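Local coordinates for protein pectinesterase (Sitophilus oryzae, PDB 4PMH) that catalyses the hydrolysis of methyl esters in pectin, releasing methanol, and probably serves in the digestion of plant cell walls, at residues V80-T85 against F152-P157; L89-G94 against V162-E167; Q28-P33 against S185-I190; N49-A54 against G74-V79; P33-S38 against A158-N163. All blocks are in the same frame, centred on the assembly; numbering follows the deposited sequence.

In the fold
The contacts tie together the early turns of a right-handed parallel beta-helix. From the N terminus, residues 28-33, after helix 23-27, close the longest loop on strand 188-191 (contact 3). Residues 33-38 follow directly and close on strand 160-162 (contact 5), nested inside contact 3. Contacts 1 and 4 lie inside the loops closed by both, and contact 2 inside that of contact 3. Contact 4 is local: it joins the start of helix 51-61 to residues 74-79 before contacts 1 and 2 open. Contact 1 pairs strand 80-82 with strand 152-154, and contact 2 brings strand 89-93 to residues 162-167. These two cross. Contacts 2 and 5 end on the same stretch, sharing Val162 and Asn163.

Contact 1 (V80-T85 against F152-P157); sequences VYIPNT and FWVKAP
Val80, Tyr81 and Ile82 pair in register with Phe152, Trp153 and Val154 as parallel strands, their axes 4.8 Å apart and 1° from parallel. This is the stacking of successive turns in a right-handed parallel beta-helix. Three backbone bonds join them: Trp153 N to Val80 O, Ile82 N to Trp153 O, and Lys155 N to Ile82 O. Val80, Ile82, Phe152 and Val154 share one face of the sheet; Val80 and Ile82 also touch helix 51-61 there. Val80 CB sits over the Phe152 ring, 4.0 Å from its centroid, in a CH-pi contact. Phe152 CG is anti to the backbone N (chi1 -157°), which lays the ring alongside Val80. Tyr81 and Trp153 occupy the other face and form an edge-to-face pair. The edge of the Trp153 six-membered ring is directed at the face of Tyr81, with planes at 82°. Tyr81 OH bonds to Tyr116 OH, and Met133 of helix 131-138 touches both side chains. Beyond the strands, Ala156 CB fits 3.8 Å from Ile82 CG2 and 3.6 Å from Thr85 CG2. One water closes the end, donating to Thr85 O at 3.1 Å and to Pro157 O at 2.9 Å.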
# COMPACT_ATOMS: atom_id res chain seq x y z
N VAL A 80 -5.68 5.55 -13.79
CA VAL A 80 -7.07 5.16 -13.50
C VAL A 80 -7.47 5.84 -12.20
O VAL A 80 -6.85 5.59 -11.16
CB VAL A 80 -7.21 3.64 -13.35
CG1 VAL A 80 -8.66 3.24 -13.13
CG2 VAL A 80 -6.63 2.93 -14.57
N TYR A 81 -8.45 6.74 -12.28
CA TYR A 81 -8.88 7.54 -11.15
C TYR A 81 -10.30 7.12 -10.83
O TYR A 81 -11.19 7.20 -11.69
CB TYR A 81 -8.87 9.03 -11.46
CG TYR A 81 -7.52 9.72 -11.55
CD1 TYR A 81 -6.33 9.06 -11.28
CD2 TYR A 81 -7.44 11.07 -11.90
CE1 TYR A 81 -5.12 9.71 -11.38
CE2 TYR A 81 -6.22 11.74 -11.98
CZ TYR A 81 -5.07 11.04 -11.72
OH TYR A 81 -3.85 11.69 -11.82
N ILE A 82 -10.51 6.66 -9.60
CA ILE A 82 -11.86 6.36 -9.09
C ILE A 82 -12.23 7.44 -8.08
O ILE A 82 -11.79 7.38 -6.94
CB ILE A 82 -11.99 4.99 -8.39
CG1 ILE A 82 -11.23 3.88 -9.12
CG2 ILE A 82 -13.47 4.67 -8.18
CD1 ILE A 82 -11.84 3.35 -10.39
N PRO A 83 -13.03 8.44 -8.50
CA PRO A 83 -13.49 9.46 -7.57
C PRO A 83 -14.57 8.90 -6.64
O PRO A 83 -15.14 7.85 -6.91
CB PRO A 83 -14.08 10.52 -8.50
CG PRO A 83 -14.61 9.73 -9.64
CD PRO A 83 -13.65 8.59 -9.82
N ASN A 84 -14.87 9.63 -5.57
CA ASN A 84 -15.86 9.17 -4.59
C ASN A 84 -17.20 8.94 -5.28
O ASN A 84 -17.64 9.77 -6.07
CB ASN A 84 -16.00 10.16 -3.44
CG ASN A 84 -16.54 9.52 -2.16
OD1 ASN A 84 -17.06 8.41 -2.16
ND2 ASN A 84 -16.42 10.24 -1.06
N THR A 85 -17.82 7.79 -5.01
CA THR A 85 -19.08 7.41 -5.63
C THR A 85 -19.72 6.34 -4.76
O THR A 85 -19.03 5.67 -4.03
CB THR A 85 -18.89 6.85 -7.06
OG1 THR A 85 -20.12 6.32 -7.55
CG2 THR A 85 -17.84 5.72 -7.10
N PHE A 152 -2.89 4.34 -10.17
CA PHE A 152 -4.26 3.89 -9.91
C PHE A 152 -4.70 4.47 -8.54
O PHE A 152 -4.17 4.08 -7.49
CB PHE A 152 -4.25 2.36 -9.89
CG PHE A 152 -5.58 1.70 -10.17
CD1 PHE A 152 -6.65 1.84 -9.30
CD2 PHE A 152 -5.71 0.83 -11.25
CE1 PHE A 152 -7.86 1.18 -9.54
CE2 PHE A 152 -6.90 0.15 -11.49
CZ PHE A 152 -7.98 0.33 -10.62
N TRP A 153 -5.66 5.39 -8.55
CA TRP A 153 -6.01 6.22 -7.40
C TRP A 153 -7.47 5.98 -7.01
O TRP A 153 -8.38 6.33 -7.75
CB TRP A 153 -5.80 7.69 -7.77
CG TRP A 153 -5.80 8.66 -6.60
CD1 TRP A 153 -6.31 8.47 -5.34
CD2 TRP A 153 -5.30 10.00 -6.63
NE1 TRP A 153 -6.13 9.59 -4.58
CE2 TRP A 153 -5.52 10.55 -5.35
CE3 TRP A 153 -4.66 10.78 -7.60
CZ2 TRP A 153 -5.11 11.84 -5.02
CZ3 TRP A 153 -4.28 12.07 -7.28
CH2 TRP A 153 -4.50 12.58 -5.99
N VAL A 154 -7.69 5.35 -5.85
CA VAL A 154 -9.03 4.95 -5.43
C VAL A 154 -9.49 5.85 -4.29
O VAL A 154 -8.93 5.79 -3.20
CB VAL A 154 -9.05 3.49 -4.95
CG1 VAL A 154 -10.47 3.07 -4.55
CG2 VAL A 154 -8.49 2.57 -6.00
N LYS A 155 -10.50 6.68 -4.56
CA LYS A 155 -11.17 7.52 -3.58
C LYS A 155 -12.63 7.13 -3.35
O LYS A 155 -13.38 7.94 -2.85
CB LYS A 155 -11.13 8.99 -4.04
CG LYS A 155 -9.74 9.58 -4.00
CD LYS A 155 -9.69 11.00 -4.56
CE LYS A 155 -9.96 12.06 -3.49
NZ LYS A 155 -8.79 12.30 -2.60
N ALA A 156 -13.04 5.93 -3.73
CA ALA A 156 -14.39 5.47 -3.49
C ALA A 156 -14.32 4.22 -2.62
O ALA A 156 -13.39 3.44 -2.73
CB ALA A 156 -15.11 5.14 -4.80
N PRO A 157 -15.32 4.04 -1.74
CA PRO A 157 -15.39 2.81 -0.95
C PRO A 157 -15.83 1.62 -1.77
O PRO A 157 -16.38 1.78 -2.84
CB PRO A 157 -16.46 3.13 0.12
CG PRO A 157 -17.27 4.22 -0.45
CD PRO A 157 -16.38 5.01 -1.39
O HOH W 1 -19.09 2.68 -3.41

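Contact 2 (L89-G94 against V162-E167)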
# COMPACT_ATOMS: atom_id res chain seq x y z
N LEU A 89 -17.61 -0.84 -7.42
CA LEU A 89 -16.91 -1.19 -8.64
C LEU A 89 -15.90 -2.32 -8.43
O LEU A 89 -15.15 -2.34 -7.44
CB LEU A 89 -16.16 0.04 -9.15
CG LEU A 89 -16.94 1.33 -9.41
CD1 LEU A 89 -15.96 2.43 -9.83
CD2 LEU A 89 -17.98 1.16 -10.49
N THR A 90 -15.90 -3.28 -9.36
CA THR A 90 -14.88 -4.30 -9.45
C THR A 90 -14.16 -4.09 -10.79
O THR A 90 -14.79 -4.07 -11.84
CB THR A 90 -15.52 -5.70 -9.41
OG1 THR A 90 -16.16 -5.86 -8.15
CG2 THR A 90 -14.50 -6.79 -9.61
N ILE A 91 -12.85 -3.88 -10.73
CA ILE A 91 -12.04 -3.68 -11.92
C ILE A 91 -11.08 -4.85 -12.00
O ILE A 91 -10.22 -5.00 -11.12
CB ILE A 91 -11.26 -2.34 -11.86
CG1 ILE A 91 -12.24 -1.16 -11.77
CG2 ILE A 91 -10.36 -2.15 -13.09
CD1 ILE A 91 -12.46 -0.66 -10.37
N TYR A 92 -11.21 -5.68 -13.04
CA TYR A 92 -10.39 -6.85 -13.17
C TYR A 92 -9.78 -7.06 -14.53
O TYR A 92 -10.38 -6.75 -15.53
CB TYR A 92 -11.16 -8.09 -12.75
CG TYR A 92 -12.25 -8.54 -13.70
CD1 TYR A 92 -13.53 -8.05 -13.59
CD2 TYR A 92 -11.99 -9.49 -14.65
CE1 TYR A 92 -14.54 -8.49 -14.44
CE2 TYR A 92 -12.98 -9.95 -15.49
CZ TYR A 92 -14.26 -9.43 -15.38
OH TYR A 92 -15.24 -9.87 -16.24
N GLY A 93 -8.58 -7.63 -14.53
CA GLY A 93 -7.88 -7.96 -15.75
C GLY A 93 -8.50 -9.20 -16.39
O GLY A 93 -8.90 -10.14 -15.70
N GLY A 94 -8.58 -9.19 -17.71
CA GLY A 94 -9.19 -10.30 -18.46
C GLY A 94 -8.26 -11.46 -18.80
O GLY A 94 -8.68 -12.41 -19.45
N VAL A 162 -8.70 -6.63 -9.09
CA VAL A 162 -8.52 -8.08 -9.20
C VAL A 162 -7.73 -8.43 -10.45
O VAL A 162 -7.96 -7.84 -11.50
CB VAL A 162 -9.88 -8.78 -9.30
CG1 VAL A 162 -9.74 -10.30 -9.32
CG2 VAL A 162 -10.79 -8.31 -8.18
N ASN A 163 -6.81 -9.38 -10.33
CA ASN A 163 -6.16 -9.99 -11.50
C ASN A 163 -5.54 -8.96 -12.47
O ASN A 163 -5.78 -8.98 -13.66
CB ASN A 163 -7.16 -10.90 -12.24
CG ASN A 163 -6.48 -11.81 -13.25
OD1 ASN A 163 -5.36 -12.26 -13.04
ND2 ASN A 163 -7.16 -12.09 -14.35
N LEU A 164 -4.70 -8.08 -11.97
CA LEU A 164 -4.06 -7.15 -12.87
C LEU A 164 -2.82 -6.60 -12.19
O LEU A 164 -2.59 -6.81 -10.99
CB LEU A 164 -5.04 -6.04 -13.28
CG LEU A 164 -5.74 -5.24 -12.18
CD1 LEU A 164 -4.79 -4.23 -11.55
CD2 LEU A 164 -6.97 -4.53 -12.72
N SER A 165 -2.01 -5.91 -12.99
CA SER A 165 -0.74 -5.37 -12.53
C SER A 165 -0.77 -3.85 -12.63
O SER A 165 -1.15 -3.28 -13.67
CB SER A 165 0.39 -5.92 -13.41
OG SER A 165 0.52 -7.34 -13.32
N ILE A 166 -0.32 -3.18 -11.58
CA ILE A 166 -0.20 -1.74 -11.58
C ILE A 166 1.23 -1.38 -11.29
O ILE A 166 1.81 -1.86 -10.31
CB ILE A 166 -1.11 -1.06 -10.51
CG1 ILE A 166 -2.57 -1.52 -10.62
CG2 ILE A 166 -1.04 0.45 -10.64
CD1 ILE A 166 -3.42 -1.23 -9.40
N GLU A 167 1.81 -0.52 -12.11
CA GLU A 167 3.20 -0.19 -11.98
C GLU A 167 3.45 1.30 -12.14
O GLU A 167 2.93 1.93 -13.05
CB GLU A 167 4.01 -0.93 -13.07
CG GLU A 167 5.46 -0.47 -13.15
CD GLU A 167 6.25 -1.32 -14.11
OE1 GLU A 167 5.79 -1.46 -15.26
OE2 GLU A 167 7.31 -1.84 -13.70
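Tyr92 and Val162 meet through their beta carbons, Tyr92 CB lying 3.7 Å from Val162 CB. They form a parallel bridge between neighbouring turns of the beta-helix. A chi1 of 71° tucks Tyr92 CG over its own backbone, which turns the ring away from Val162. Its OH bonds to Lys39 O, in the loop before strand 42-44. Val162 N donates to Ile91 O, and Gly93 N donates to Val162 O at 3.1 Å. Asn163 then takes positive phi and psi, and the chain turns out of the strand. Its CG is anti to the backbone N (chi1 -166°), and the amide swings over Gly93. Asn163 ND2 donates to Gly93 O at 2.9 Å, coming from above the carbonyl plane. The same nitrogen also bonds to Gly95 O. Leu164 crosses Ile91 obliquely, with Leu164 CD2 3.7 Å from Ile91 O and 4.2 Å from Ile91 CG2. Gly93 fits closely here: its CA is 3.1 Å from Asn163 O, and a beta carbon at this position would collide with that oxygen. Asn163 is a predicted glycosylation site but carries no sugar in this structure. With two backbone carbonyls gripping its ND2, the amide helps hold the corner between strands 160-162 and 165-168 against the end of strand 89-93.

Contact 3 (Q28-P33 against S185-I190)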
# COMPACT_ATOMS: atom_id res chain seq x y z
N GLN A 28 -12.67 -5.25 11.98
CA GLN A 28 -13.46 -4.33 12.78
C GLN A 28 -14.93 -4.36 12.38
O GLN A 28 -15.56 -3.34 12.25
CB GLN A 28 -12.89 -2.90 12.67
CG GLN A 28 -11.50 -2.73 13.24
CD GLN A 28 -10.85 -1.42 12.79
OE1 GLN A 28 -11.20 -0.35 13.28
NE2 GLN A 28 -9.90 -1.51 11.85
N GLY A 29 -15.46 -5.55 12.14
CA GLY A 29 -16.87 -5.71 11.80
C GLY A 29 -17.15 -5.74 10.31
O GLY A 29 -18.23 -6.17 9.89
N TRP A 30 -16.21 -5.28 9.49
CA TRP A 30 -16.38 -5.39 8.05
C TRP A 30 -16.34 -6.87 7.63
O TRP A 30 -15.46 -7.61 8.04
CB TRP A 30 -15.33 -4.57 7.30
CG TRP A 30 -15.37 -4.75 5.81
CD1 TRP A 30 -16.48 -4.94 5.02
CD2 TRP A 30 -14.24 -4.74 4.93
NE1 TRP A 30 -16.10 -5.05 3.70
CE2 TRP A 30 -14.74 -4.92 3.62
CE3 TRP A 30 -12.87 -4.58 5.12
CZ2 TRP A 30 -13.89 -4.98 2.50
CZ3 TRP A 30 -12.03 -4.61 4.01
CH2 TRP A 30 -12.55 -4.81 2.72
N SER A 31 -17.31 -7.27 6.84
CA SER A 31 -17.36 -8.61 6.29
C SER A 31 -17.22 -8.51 4.76
O SER A 31 -18.19 -8.21 4.05
CB SER A 31 -18.65 -9.26 6.69
OG SER A 31 -19.73 -8.34 6.61
N PRO A 32 -15.98 -8.68 4.26
CA PRO A 32 -15.68 -8.46 2.84
C PRO A 32 -16.44 -9.44 1.94
O PRO A 32 -16.46 -10.64 2.22
CB PRO A 32 -14.18 -8.71 2.75
CG PRO A 32 -13.67 -8.57 4.14
CD PRO A 32 -14.77 -9.05 5.02
N PRO A 33 -17.08 -8.93 0.88
CA PRO A 33 -17.72 -9.88 -0.02
C PRO A 33 -16.70 -10.71 -0.80
O PRO A 33 -15.58 -10.26 -1.04
CB PRO A 33 -18.59 -9.02 -0.92
CG PRO A 33 -18.17 -7.60 -0.70
CD PRO A 33 -17.40 -7.53 0.57
N SER A 185 -10.09 5.22 0.74
CA SER A 185 -11.42 4.92 1.23
C SER A 185 -11.52 3.57 1.90
O SER A 185 -10.58 2.79 1.90
CB SER A 185 -12.40 4.90 0.06
OG SER A 185 -12.54 6.19 -0.47
N ASP A 186 -12.70 3.31 2.44
CA ASP A 186 -12.96 2.13 3.27
C ASP A 186 -13.50 0.99 2.39
O ASP A 186 -14.13 1.23 1.36
CB ASP A 186 -13.99 2.52 4.35
CG ASP A 186 -14.20 1.44 5.43
OD1 ASP A 186 -13.23 0.80 5.87
OD2 ASP A 186 -15.36 1.26 5.85
N GLN A 187 -13.22 -0.24 2.83
CA GLN A 187 -13.69 -1.48 2.23
C GLN A 187 -13.14 -1.76 0.84
O GLN A 187 -13.85 -2.28 -0.03
CB GLN A 187 -15.22 -1.57 2.26
CG GLN A 187 -15.75 -1.36 3.66
CD GLN A 187 -17.25 -1.46 3.77
OE1 GLN A 187 -17.92 -2.09 2.94
NE2 GLN A 187 -17.79 -0.83 4.82
N ILE A 188 -11.86 -1.45 0.64
CA ILE A 188 -11.17 -1.78 -0.59
C ILE A 188 -10.59 -3.19 -0.53
O ILE A 188 -10.00 -3.60 0.48
CB ILE A 188 -9.99 -0.81 -0.87
CG1 ILE A 188 -10.42 0.64 -0.69
CG2 ILE A 188 -9.47 -1.02 -2.28
CD1 ILE A 188 -11.71 1.00 -1.38
N GLN A 189 -10.75 -3.93 -1.61
CA GLN A 189 -10.27 -5.29 -1.68
C GLN A 189 -9.36 -5.40 -2.89
O GLN A 189 -9.74 -5.00 -3.99
CB GLN A 189 -11.44 -6.26 -1.83
CG GLN A 189 -12.46 -6.21 -0.71
CD GLN A 189 -13.68 -7.05 -1.04
OE1 GLN A 189 -14.70 -6.54 -1.47
NE2 GLN A 189 -13.57 -8.36 -0.86
N ILE A 190 -8.15 -5.91 -2.67
CA ILE A 190 -7.17 -6.11 -3.75
C ILE A 190 -6.83 -7.59 -3.78
O ILE A 190 -6.34 -8.13 -2.79
CB ILE A 190 -5.87 -5.32 -3.49
CG1 ILE A 190 -6.14 -3.84 -3.33
CG2 ILE A 190 -4.88 -5.56 -4.61
CD1 ILE A 190 -6.74 -3.45 -2.01
O HOH W 2 -17.74 -4.18 1.30
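Trp30 lies flat against Gln187, which crosses one face of the indole. Gln187 CG is 3.7 Å from the centroid of the five-membered ring and 9° off its normal, a CH-pi contact. The backbone joins in, with Gln187 CA 3.5 Å from Trp30 CZ2. Pro32 covers the opposite face, its CG over the ring centre. The indole is therefore sandwiched between a proline of its own loop and the glutamine ahead of strand 188-191. Trp30 CG is anti to the backbone N (chi1 174°), and this carries the ring toward the strand. The Gln187 amide plane is turned only 27° from the ring. A water joins the two side chains, accepting from Trp30 NE1 at 3.0 Å and donating to Gln187 OE1 at 2.7 Å. At the indole edge, Gln189 CG approaches Trp30 CH2 to 3.7 Å. Gln189 then runs on past Pro32 and Pro33. Its NE2 donates to Pro33 O at 2.8 Å, in the plane of both the carbonyl and the amide. Its OE1 rests 3.5 Å from Pro33 CD and bonds to Gln160 NE2 on the adjacent turn. The loop is thus laid across the outside of the parallel beta-helix by a mixed contact. The stacked indole supplies the apolar cover, while the buried Gln189 amide, bonded at both ends, probably helps set the position of Pro33.

Contact 4 (N49-A54 against G74-V79); sequences NTIQAA and GTYQEV
Glu78 reaches from the chain after strand 74-76 to the first turn of helix 51-61, where it meets Ile51. Its CB points toward the helix. At CG the chain turns with a chi1 of 33°, well short of the usual +60°, and beyond it is extended. This brings Glu78 CD to 4.1 Å from Ile51 N. At the tip, Glu78 OE1 accepts from Ile51 N at 3.0 Å in a nearly straight bond. Glu78 OE1 also lies 3.6 Å from Thr50 CA. A water donates to Glu78 OE1 at 2.6 Å, and the same water accepts from Gln52 N and donates to Val79 O. The other oxygen, OE2, sits at the edge of the Tyr76 ring, in its plane. A second water donates to Glu78 OE2 at 2.7 Å and also serves Asn49 O. With an alanine here, Ile51 N is likely to lose its acceptor and both waters a partner. The negative charge faces the helix start, which is likely to favour the ionised carboxylate. Ile51 CD1 packs against Tyr76, 3.9 Å from Tyr76 CG. Tyr76 OH is held by Asn72 O. Thr50 takes the N-cap place, its OG1 accepting from Ala53 N at 3.2 Å. An N-capped helix that also contacts strands 42-44, 67-71 and 101-105 fits the cap that closes the N-terminal end of a parallel beta-helix.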
# COMPACT_ATOMS: atom_id res chain seq x y z
N ASN A 49 -12.07 2.27 -24.91
CA ASN A 49 -10.68 2.23 -25.40
C ASN A 49 -9.67 2.87 -24.45
O ASN A 49 -8.47 2.82 -24.73
CB ASN A 49 -10.56 2.87 -26.81
CG ASN A 49 -11.33 2.11 -27.88
OD1 ASN A 49 -11.97 1.10 -27.59
ND2 ASN A 49 -11.30 2.62 -29.10
N THR A 50 -10.15 3.52 -23.39
CA THR A 50 -9.33 3.83 -22.22
C THR A 50 -10.02 3.21 -21.01
O THR A 50 -11.24 2.98 -21.03
CB THR A 50 -9.19 5.34 -22.00
OG1 THR A 50 -10.47 5.91 -21.75
CG2 THR A 50 -8.55 6.02 -23.20
N ILE A 51 -9.26 2.95 -19.95
CA ILE A 51 -9.83 2.42 -18.72
C ILE A 51 -10.69 3.48 -18.05
O ILE A 51 -11.80 3.19 -17.57
CB ILE A 51 -8.75 1.90 -17.73
CG1 ILE A 51 -7.88 0.81 -18.39
CG2 ILE A 51 -9.43 1.34 -16.46
CD1 ILE A 51 -6.51 0.65 -17.77
N GLN A 52 -10.20 4.72 -18.04
CA GLN A 52 -10.93 5.84 -17.42
C GLN A 52 -12.34 5.90 -18.00
O GLN A 52 -13.28 6.12 -17.26
CB GLN A 52 -10.21 7.19 -17.63
CG GLN A 52 -10.73 8.29 -16.70
CD GLN A 52 -10.61 7.91 -15.23
OE1 GLN A 52 -9.54 7.55 -14.77
NE2 GLN A 52 -11.74 7.94 -14.51
N ALA A 53 -12.47 5.72 -19.31
CA ALA A 53 -13.78 5.77 -19.97
C ALA A 53 -14.75 4.72 -19.43
O ALA A 53 -15.94 4.99 -19.30
CB ALA A 53 -13.66 5.64 -21.48
N ALA A 54 -14.25 3.53 -19.13
CA ALA A 54 -15.11 2.48 -18.56
C ALA A 54 -15.51 2.85 -17.12
O ALA A 54 -16.64 2.65 -16.73
CB ALA A 54 -14.40 1.15 -18.59
N GLY A 74 -3.31 -6.74 -21.89
CA GLY A 74 -2.58 -5.72 -22.65
C GLY A 74 -1.76 -4.82 -21.76
O GLY A 74 -1.74 -4.98 -20.54
N THR A 75 -1.04 -3.88 -22.36
CA THR A 75 -0.30 -2.89 -21.62
C THR A 75 -0.97 -1.55 -21.86
O THR A 75 -1.17 -1.15 -23.01
CB THR A 75 1.17 -2.81 -22.05
OG1 THR A 75 1.82 -4.08 -21.84
CG2 THR A 75 1.91 -1.73 -21.27
N TYR A 76 -1.33 -0.87 -20.78
CA TYR A 76 -2.04 0.41 -20.80
C TYR A 76 -1.20 1.52 -20.14
O TYR A 76 -0.92 1.44 -18.96
CB TYR A 76 -3.34 0.25 -20.03
CG TYR A 76 -4.28 -0.76 -20.65
CD1 TYR A 76 -4.15 -2.13 -20.39
CD2 TYR A 76 -5.31 -0.35 -21.49
CE1 TYR A 76 -5.03 -3.06 -20.96
CE2 TYR A 76 -6.18 -1.27 -22.07
CZ TYR A 76 -6.04 -2.63 -21.80
OH TYR A 76 -6.91 -3.53 -22.39
N GLN A 77 -0.79 2.52 -20.91
CA GLN A 77 -0.00 3.63 -20.36
C GLN A 77 -0.91 4.81 -20.03
O GLN A 77 -1.06 5.76 -20.80
CB GLN A 77 1.15 3.98 -21.31
CG GLN A 77 2.07 2.78 -21.49
CD GLN A 77 3.14 3.04 -22.51
OE1 GLN A 77 4.13 3.72 -22.23
NE2 GLN A 77 2.95 2.51 -23.70
N GLU A 78 -1.51 4.71 -18.86
CA GLU A 78 -2.52 5.65 -18.42
C GLU A 78 -2.70 5.57 -16.93
O GLU A 78 -2.23 4.64 -16.30
CB GLU A 78 -3.87 5.34 -19.10
CG GLU A 78 -4.15 3.89 -19.39
CD GLU A 78 -5.23 3.69 -20.47
OE1 GLU A 78 -6.41 3.79 -20.14
OE2 GLU A 78 -4.90 3.42 -21.65
N VAL A 79 -3.34 6.59 -16.37
CA VAL A 79 -3.85 6.52 -15.01
C VAL A 79 -5.27 5.97 -14.98
O VAL A 79 -5.97 5.95 -16.00
CB VAL A 79 -3.85 7.89 -14.31
CG1 VAL A 79 -2.43 8.38 -14.10
CG2 VAL A 79 -4.69 8.91 -15.07
O HOH W 3 -6.06 3.43 -24.14
O HOH W 4 -7.46 5.33 -18.26

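Contact 5 (P33-S38 against A158-N163); sequences PSISTS and AVQIVN
Gln160 is the first residue of segment 158-163 to meet the loop 33-38, which lies along the outside of the parallel beta-helix. Its side chain is extended, with CG anti to the carbonyl carbon (chi1 -61°), and slides past Ile35 in the opposite direction. Gln160 CD is 4.0 Å from Ile35 CG1. Gln160 NE2 is 4.0 Å from Pro33 CG. Gln160 OE1 accepts from a water at 2.7 Å, and that water takes the Ser36 N-H. Thr90 OG1, on the previous turn, also bonds to this oxygen. Two residues on, Val162 points to the same side. Its CG2 meets Ile35 CG2 at 3.5 Å, the closest side-chain contact between the segments. Cutting the Ile35 side chain back to an alanine is likely to open a gap beside Val162 CG2. Thr37, at the centre of an inverse gamma turn, meets Val162 tip to tip, with Thr37 CG2 4.0 Å from Val162 CG1.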
# COMPACT_ATOMS: atom_id res chain seq x y z
N PRO A 33 -17.08 -8.93 0.88
CA PRO A 33 -17.72 -9.88 -0.02
C PRO A 33 -16.70 -10.71 -0.80
O PRO A 33 -15.58 -10.26 -1.04
CB PRO A 33 -18.59 -9.02 -0.92
CG PRO A 33 -18.17 -7.60 -0.70
CD PRO A 33 -17.40 -7.53 0.57
N SER A 34 -17.09 -11.94 -1.15
CA SER A 34 -16.30 -12.79 -2.05
C SER A 34 -16.03 -12.05 -3.33
O SER A 34 -16.91 -11.37 -3.83
CB SER A 34 -17.09 -14.04 -2.43
OG SER A 34 -18.26 -13.65 -3.16
N ILE A 35 -14.83 -12.16 -3.88
CA ILE A 35 -14.58 -11.59 -5.19
C ILE A 35 -15.08 -12.65 -6.15
O ILE A 35 -14.76 -13.83 -6.00
CB ILE A 35 -13.10 -11.24 -5.46
CG1 ILE A 35 -12.68 -10.04 -4.61
CG2 ILE A 35 -12.90 -10.86 -6.91
CD1 ILE A 35 -12.59 -10.35 -3.14
N SER A 36 -15.91 -12.23 -7.08
CA SER A 36 -16.51 -13.13 -8.02
C SER A 36 -16.68 -12.35 -9.30
O SER A 36 -17.74 -11.76 -9.53
CB SER A 36 -17.84 -13.67 -7.48
OG SER A 36 -18.41 -14.63 -8.36
N THR A 37 -15.61 -12.33 -10.11
CA THR A 37 -15.60 -11.69 -11.41
C THR A 37 -16.44 -12.50 -12.42
O THR A 37 -15.91 -13.17 -13.30
CB THR A 37 -14.15 -11.52 -11.93
OG1 THR A 37 -13.47 -12.78 -11.95
CG2 THR A 37 -13.36 -10.57 -11.03
N SER A 38 -17.75 -12.42 -12.26
CA SER A 38 -18.68 -13.35 -12.92
C SER A 38 -19.34 -12.76 -14.15
O SER A 38 -20.29 -13.34 -14.70
CB SER A 38 -19.76 -13.77 -11.94
OG SER A 38 -20.66 -14.67 -12.55
N ALA A 158 -15.54 0.42 -1.29
CA ALA A 158 -16.12 -0.80 -1.87
C ALA A 158 -15.56 -1.23 -3.23
O ALA A 158 -16.14 -2.08 -3.92
CB ALA A 158 -17.64 -0.63 -1.99
N VAL A 159 -14.43 -0.65 -3.62
CA VAL A 159 -13.78 -1.02 -4.84
C VAL A 159 -13.04 -2.34 -4.66
O VAL A 159 -12.35 -2.54 -3.65
CB VAL A 159 -12.77 0.06 -5.30
CG1 VAL A 159 -11.99 -0.43 -6.49
CG2 VAL A 159 -13.49 1.34 -5.61
N GLN A 160 -13.16 -3.20 -5.67
CA GLN A 160 -12.40 -4.42 -5.78
C GLN A 160 -11.44 -4.30 -6.98
O GLN A 160 -11.85 -3.90 -8.08
CB GLN A 160 -13.35 -5.63 -5.96
CG GLN A 160 -14.32 -5.85 -4.81
CD GLN A 160 -15.24 -7.05 -5.02
OE1 GLN A 160 -15.42 -7.52 -6.15
NE2 GLN A 160 -15.85 -7.52 -3.95
N ILE A 161 -10.16 -4.62 -6.77
CA ILE A 161 -9.15 -4.60 -7.82
C ILE A 161 -8.62 -6.02 -7.91
O ILE A 161 -8.14 -6.56 -6.91
CB ILE A 161 -7.98 -3.63 -7.50
CG1 ILE A 161 -8.47 -2.19 -7.38
CG2 ILE A 161 -6.94 -3.70 -8.60
CD1 ILE A 161 -7.39 -1.22 -6.89
N VAL A 162 -8.70 -6.63 -9.09
CA VAL A 162 -8.52 -8.08 -9.20
C VAL A 162 -7.73 -8.43 -10.45
O VAL A 162 -7.96 -7.84 -11.50
CB VAL A 162 -9.88 -8.78 -9.30
CG1 VAL A 162 -9.74 -10.30 -9.32
CG2 VAL A 162 -10.79 -8.31 -8.18
N ASN A 163 -6.81 -9.38 -10.33
CA ASN A 163 -6.16 -9.99 -11.50
C ASN A 163 -5.54 -8.96 -12.47
O ASN A 163 -5.78 -8.98 -13.66
CB ASN A 163 -7.16 -10.90 -12.24
CG ASN A 163 -6.48 -11.81 -13.25
OD1 ASN A 163 -5.36 -12.26 -13.04
ND2 ASN A 163 -7.16 -12.09 -14.35
O HOH W 5 -17.12 -9.49 -6.81